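Local coordinates for protein lipocalin (Argas monolakensis, PDB 3BRN) that binds serotonin inside a lipocalin beta barrel and probably scavenges host biogenic amines for the feeding soft tick, at residues K17-P22 / L44-T49; Q54-T59 / A73-N78. One frame throughout, in Å; residues are numbered along the deposited sequence.

Contact 1 (K17-P22 / L44-T49); sequences KSVNGP and LVPQNT. With SRO (serotonin), chain C.
Val19 and Pro46 meet where the short helix at the start of this lipocalin fold packs against the loop that leaves strand 42-44. Along 17-22, Ser18 is the first residue to meet the ligand: its carbonyl O accepts a 2.8 Å hydrogen bond from NZ of serotonin, and serotonin is also hydrogen-bonded to Asp106 OD2. The OG of Ser18, turned beside its own carbonyl carbon (chi1 172°), makes a weak hydrogen bond to the same Asp106. At Val19 one methyl does the work: CG1 lies 3.6 Å from Pro46 CD, the two side chains crossing at about a right angle, and the same methyl comes within 3.9 Å of the serotonin OH. The carbonyl O of Val19 sits against Val45 CB at 3.7 Å. Asn20 starts away from the loop, but its amide swings back, with ND2 hydrogen-bonded to the carbonyl of Leu50 just beyond the segment and 3.7 Å from the methyl CG2 of Thr49. Past Gly21, which leaves the helix with positive phi (58°), Pro22 touches Tyr27 of strand 26-32, while Gly21 N still bonds back to Lys17 O at 3.0 Å.

Contact 2 (Q54-T59 / A73-N78); sequences QSTSFT and ATVTVN. With SRO (serotonin), chain C.
Phe58 and Val75 cross at about a right angle on the inner face of an antiparallel beta hairpin in the lipocalin barrel. With chi1 72°, CG of Phe58 lies between its own backbone N and carbonyl carbon, which brings the ring to the partner strand: CD1 touches Val75 CB at 3.6 Å and CE1 touches Ala73 CB at 3.8 Å. The carbonyl of Thr74 meets the ring edge, and the hydroxyl O of serotonin lies over one ring face, 3.5 Å from CD2 and offset toward the rim. Thr56 and Val75 run side by side, pointing the same way, with CG2 of Thr56 3.6 Å from CG1 of Val75. On the other face the hydroxyls of Ser55 and Thr76 share a 2.6 Å hydrogen bond between OG and OG1. Backbone bonds link the hydrogen-bonded pairs Thr56-Val75 and Phe58-Ala73 in both directions, and Val77 N adds another to Gln54 O, just before Ser55 opens the strand. The N-to-C directions of segments 55-59 and 73-78 differ by 133°. Strand 81-85 continues the sheet beyond 73-78, its Ile82 and Val84 packing on Val75; Phe58 touches Val43 of strand 42-44, and Val77 packs against Ala15, Tyr16 and Val19 of helix 15-20.

How the contacts relate
The two contacts come in series along the chain, contact 1 closing before contact 2 opens, and their centres lie 10 Å apart on the same side of the chain's centre. They join directly: Leu44 N probably hydrogen-bonds to Thr59 O at 2.8 Å, pairing strand 42-44 with strand 55-64, while Pro46 CB packs on Thr56 CG2 and Val19 CG2 on Val77 CG1. Helix 15-20 and the 44-49 loop thus lie against the inner face of the 55-64/67-78 hairpin. Both border serotonin: contact 1 meets its amine and comes near its hydroxyl, contact 2 lies by the hydroxyl end. Together they supply three of the ten residues of the barrel's binding pocket.

Contact 1 (K17-P22 / L44-T49)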
# COMPACT_ATOMS: atom_id res chain seq x y z
N LYS A 17 -4.37 3.41 11.19
CA LYS A 17 -2.97 3.81 11.36
C LYS A 17 -2.11 3.51 10.13
O LYS A 17 -1.22 4.28 9.80
CB LYS A 17 -2.36 3.17 12.61
CG LYS A 17 -2.77 3.83 13.91
CD LYS A 17 -2.85 2.82 15.03
CE LYS A 17 -2.95 3.50 16.38
NZ LYS A 17 -1.60 3.79 16.94
N SER A 18 -2.35 2.38 9.49
CA SER A 18 -1.66 2.07 8.25
C SER A 18 -2.00 3.10 7.15
O SER A 18 -1.13 3.60 6.44
CB SER A 18 -2.02 0.66 7.77
OG SER A 18 -1.49 0.44 6.48
N VAL A 19 -3.29 3.37 6.97
CA VAL A 19 -3.75 4.26 5.92
C VAL A 19 -3.32 5.72 6.17
O VAL A 19 -3.00 6.44 5.23
CB VAL A 19 -5.28 4.18 5.77
CG1 VAL A 19 -5.81 5.26 4.81
CG2 VAL A 19 -5.71 2.77 5.34
N ASN A 20 -3.28 6.16 7.40
CA ASN A 20 -2.71 7.45 7.70
C ASN A 20 -1.22 7.52 7.57
O ASN A 20 -0.70 8.51 7.21
CB ASN A 20 -3.06 7.87 9.11
CG ASN A 20 -4.47 8.21 9.27
OD1 ASN A 20 -5.12 8.68 8.38
ND2 ASN A 20 -4.95 8.02 10.45
N GLY A 21 -0.54 6.47 7.94
CA GLY A 21 0.90 6.39 7.81
C GLY A 21 1.61 7.50 8.56
O GLY A 21 1.13 7.96 9.59
N PRO A 22 2.67 8.07 7.95
CA PRO A 22 3.47 9.08 8.62
C PRO A 22 2.71 10.38 8.79
O PRO A 22 3.18 11.30 9.46
CB PRO A 22 4.64 9.28 7.65
CG PRO A 22 4.02 9.06 6.31
CD PRO A 22 2.98 7.97 6.51
N LEU A 44 -2.44 8.01 -2.27
CA LEU A 44 -2.05 9.11 -1.40
C LEU A 44 -2.76 8.91 -0.07
O LEU A 44 -3.91 8.47 -0.04
CB LEU A 44 -2.49 10.45 -2.00
CG LEU A 44 -1.74 10.97 -3.24
CD1 LEU A 44 -2.17 12.42 -3.56
CD2 LEU A 44 -0.25 10.93 -3.01
N VAL A 45 -2.09 9.25 1.04
CA VAL A 45 -2.77 9.24 2.34
C VAL A 45 -3.94 10.24 2.33
O VAL A 45 -3.89 11.24 1.60
CB VAL A 45 -1.79 9.54 3.51
CG1 VAL A 45 -0.50 8.73 3.36
CG2 VAL A 45 -1.50 11.04 3.64
N PRO A 46 -5.08 9.88 2.95
CA PRO A 46 -6.27 10.73 2.83
C PRO A 46 -5.98 12.14 3.32
O PRO A 46 -5.05 12.35 4.10
CB PRO A 46 -7.29 10.05 3.74
CG PRO A 46 -6.82 8.64 3.82
CD PRO A 46 -5.34 8.72 3.81
N GLN A 47 -6.74 13.11 2.82
CA GLN A 47 -6.44 14.50 3.13
C GLN A 47 -6.68 14.85 4.60
O GLN A 47 -6.04 15.74 5.17
CB GLN A 47 -7.22 15.43 2.20
CG GLN A 47 -6.56 16.78 2.01
CD GLN A 47 -6.86 17.39 0.65
OE1 GLN A 47 -7.95 17.21 0.11
NE2 GLN A 47 -5.88 18.09 0.09
N ASN A 48 -7.54 14.06 5.24
CA ASN A 48 -7.83 14.25 6.65
C ASN A 48 -7.61 12.97 7.46
O ASN A 48 -7.75 11.86 6.94
CB ASN A 48 -9.26 14.75 6.83
CG ASN A 48 -10.23 14.09 5.88
OD1 ASN A 48 -9.82 13.47 4.89
ND2 ASN A 48 -11.52 14.22 6.16
N THR A 49 -7.20 13.13 8.71
CA THR A 49 -6.89 12.00 9.57
C THR A 49 -8.08 11.05 9.76
O THR A 49 -9.22 11.48 9.90
CB THR A 49 -6.32 12.45 10.92
OG1 THR A 49 -5.07 13.12 10.70
CG2 THR A 49 -6.07 11.25 11.82
OH SRO C . -6.05 4.22 1.07
CZ3 SRO C . -5.51 2.98 0.81
CH2 SRO C . -6.32 2.06 0.15
CZ2 SRO C . -5.80 0.83 -0.25
CE2 SRO C . -4.48 0.55 0.10
NE1 SRO C . -3.66 -0.52 -0.05
CD1 SRO C . -2.45 -0.23 0.47
CG SRO C . -2.49 1.06 1.01
CD2 SRO C . -3.78 1.53 0.79
CE3 SRO C . -4.28 2.69 1.12
CB SRO C . -1.36 1.76 1.72
CA SRO C . -1.71 1.96 3.21
NZ SRO C . -0.67 2.79 3.83

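Contact 2 (Q54-T59 / A73-N78)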
# COMPACT_ATOMS: atom_id res chain seq x y z
N GLN A 54 -14.07 4.78 10.27
CA GLN A 54 -14.48 5.88 9.39
C GLN A 54 -14.27 5.57 7.92
O GLN A 54 -13.52 4.65 7.56
CB GLN A 54 -13.76 7.18 9.76
CG GLN A 54 -14.16 7.74 11.10
CD GLN A 54 -13.49 9.06 11.40
OE1 GLN A 54 -12.30 9.26 10.87
NE2 GLN A 54 -14.05 9.90 12.11
N SER A 55 -15.04 6.26 7.08
CA SER A 55 -14.89 6.21 5.62
C SER A 55 -14.40 7.56 5.16
O SER A 55 -14.70 8.58 5.79
CB SER A 55 -16.23 5.91 4.95
OG SER A 55 -16.65 4.59 5.22
N THR A 56 -13.66 7.59 4.07
CA THR A 56 -13.12 8.85 3.57
C THR A 56 -12.70 8.67 2.12
O THR A 56 -12.65 7.55 1.62
CB THR A 56 -11.89 9.30 4.40
OG1 THR A 56 -11.69 10.71 4.24
CG2 THR A 56 -10.64 8.55 3.94
N SER A 57 -12.54 9.78 1.41
CA SER A 57 -12.05 9.75 0.04
C SER A 57 -10.54 9.66 0.06
O SER A 57 -9.90 10.18 0.97
CB SER A 57 -12.43 11.04 -0.71
OG SER A 57 -13.83 11.21 -0.79
N PHE A 58 -9.96 9.05 -0.97
CA PHE A 58 -8.52 9.07 -1.13
C PHE A 58 -8.19 9.04 -2.61
O PHE A 58 -9.02 8.66 -3.42
CB PHE A 58 -7.85 7.89 -0.41
CG PHE A 58 -8.08 6.56 -1.08
CD1 PHE A 58 -9.29 5.92 -0.95
CD2 PHE A 58 -7.07 5.97 -1.82
CE1 PHE A 58 -9.53 4.74 -1.61
CE2 PHE A 58 -7.29 4.78 -2.47
CZ PHE A 58 -8.52 4.14 -2.34
N THR A 59 -7.03 9.59 -2.94
CA THR A 59 -6.57 9.62 -4.33
C THR A 59 -5.65 8.43 -4.58
O THR A 59 -4.90 8.01 -3.70
CB THR A 59 -5.81 10.92 -4.62
OG1 THR A 59 -6.64 12.04 -4.31
CG2 THR A 59 -5.37 10.99 -6.09
N ALA A 73 -11.44 7.30 -4.81
CA ALA A 73 -12.32 6.25 -4.37
C ALA A 73 -12.54 6.42 -2.86
O ALA A 73 -12.06 7.39 -2.26
CB ALA A 73 -11.73 4.89 -4.67
N THR A 74 -13.34 5.54 -2.29
CA THR A 74 -13.63 5.59 -0.87
C THR A 74 -12.89 4.45 -0.18
O THR A 74 -12.73 3.37 -0.75
CB THR A 74 -15.12 5.43 -0.62
OG1 THR A 74 -15.80 6.51 -1.28
CG2 THR A 74 -15.46 5.46 0.90
N VAL A 75 -12.39 4.72 1.02
CA VAL A 75 -11.75 3.71 1.85
C VAL A 75 -12.37 3.78 3.26
O VAL A 75 -12.56 4.87 3.80
CB VAL A 75 -10.23 3.96 1.94
CG1 VAL A 75 -9.95 5.25 2.71
CG2 VAL A 75 -9.51 2.74 2.56
N THR A 76 -12.77 2.63 3.79
CA THR A 76 -13.31 2.51 5.14
C THR A 76 -12.44 1.55 5.92
O THR A 76 -12.03 0.51 5.40
CB THR A 76 -14.75 1.93 5.11
OG1 THR A 76 -15.51 2.60 4.10
CG2 THR A 76 -15.44 2.14 6.47
N VAL A 77 -12.09 1.94 7.14
CA VAL A 77 -11.14 1.19 7.96
C VAL A 77 -11.76 0.60 9.22
O VAL A 77 -12.39 1.31 10.00
CB VAL A 77 -9.92 2.06 8.34
CG1 VAL A 77 -9.03 2.30 7.10
CG2 VAL A 77 -10.38 3.39 8.89
N ASN A 78 -11.59 -0.71 9.40
CA ASN A 78 -12.03 -1.42 10.61
C ASN A 78 -11.03 -2.53 10.99
O ASN A 78 -10.74 -3.40 10.18
CB ASN A 78 -13.42 -2.03 10.38
CG ASN A 78 -14.50 -0.98 10.09
OD1 ASN A 78 -15.04 -0.38 11.14
ND2 ASN A 78 -14.87 -0.78 8.93
OH SRO C . -6.05 4.22 1.07
CZ3 SRO C . -5.51 2.98 0.81
CH2 SRO C . -6.32 2.06 0.15
CZ2 SRO C . -5.80 0.83 -0.25
CE2 SRO C . -4.48 0.55 0.10
NE1 SRO C . -3.66 -0.52 -0.05
CD1 SRO C . -2.45 -0.23 0.47
CG SRO C . -2.49 1.06 1.01
CD2 SRO C . -3.78 1.53 0.79
CE3 SRO C . -4.28 2.69 1.12
CB SRO C . -1.36 1.76 1.72
CA SRO C . -1.71 1.96 3.21
NZ SRO C . -0.67 2.79 3.83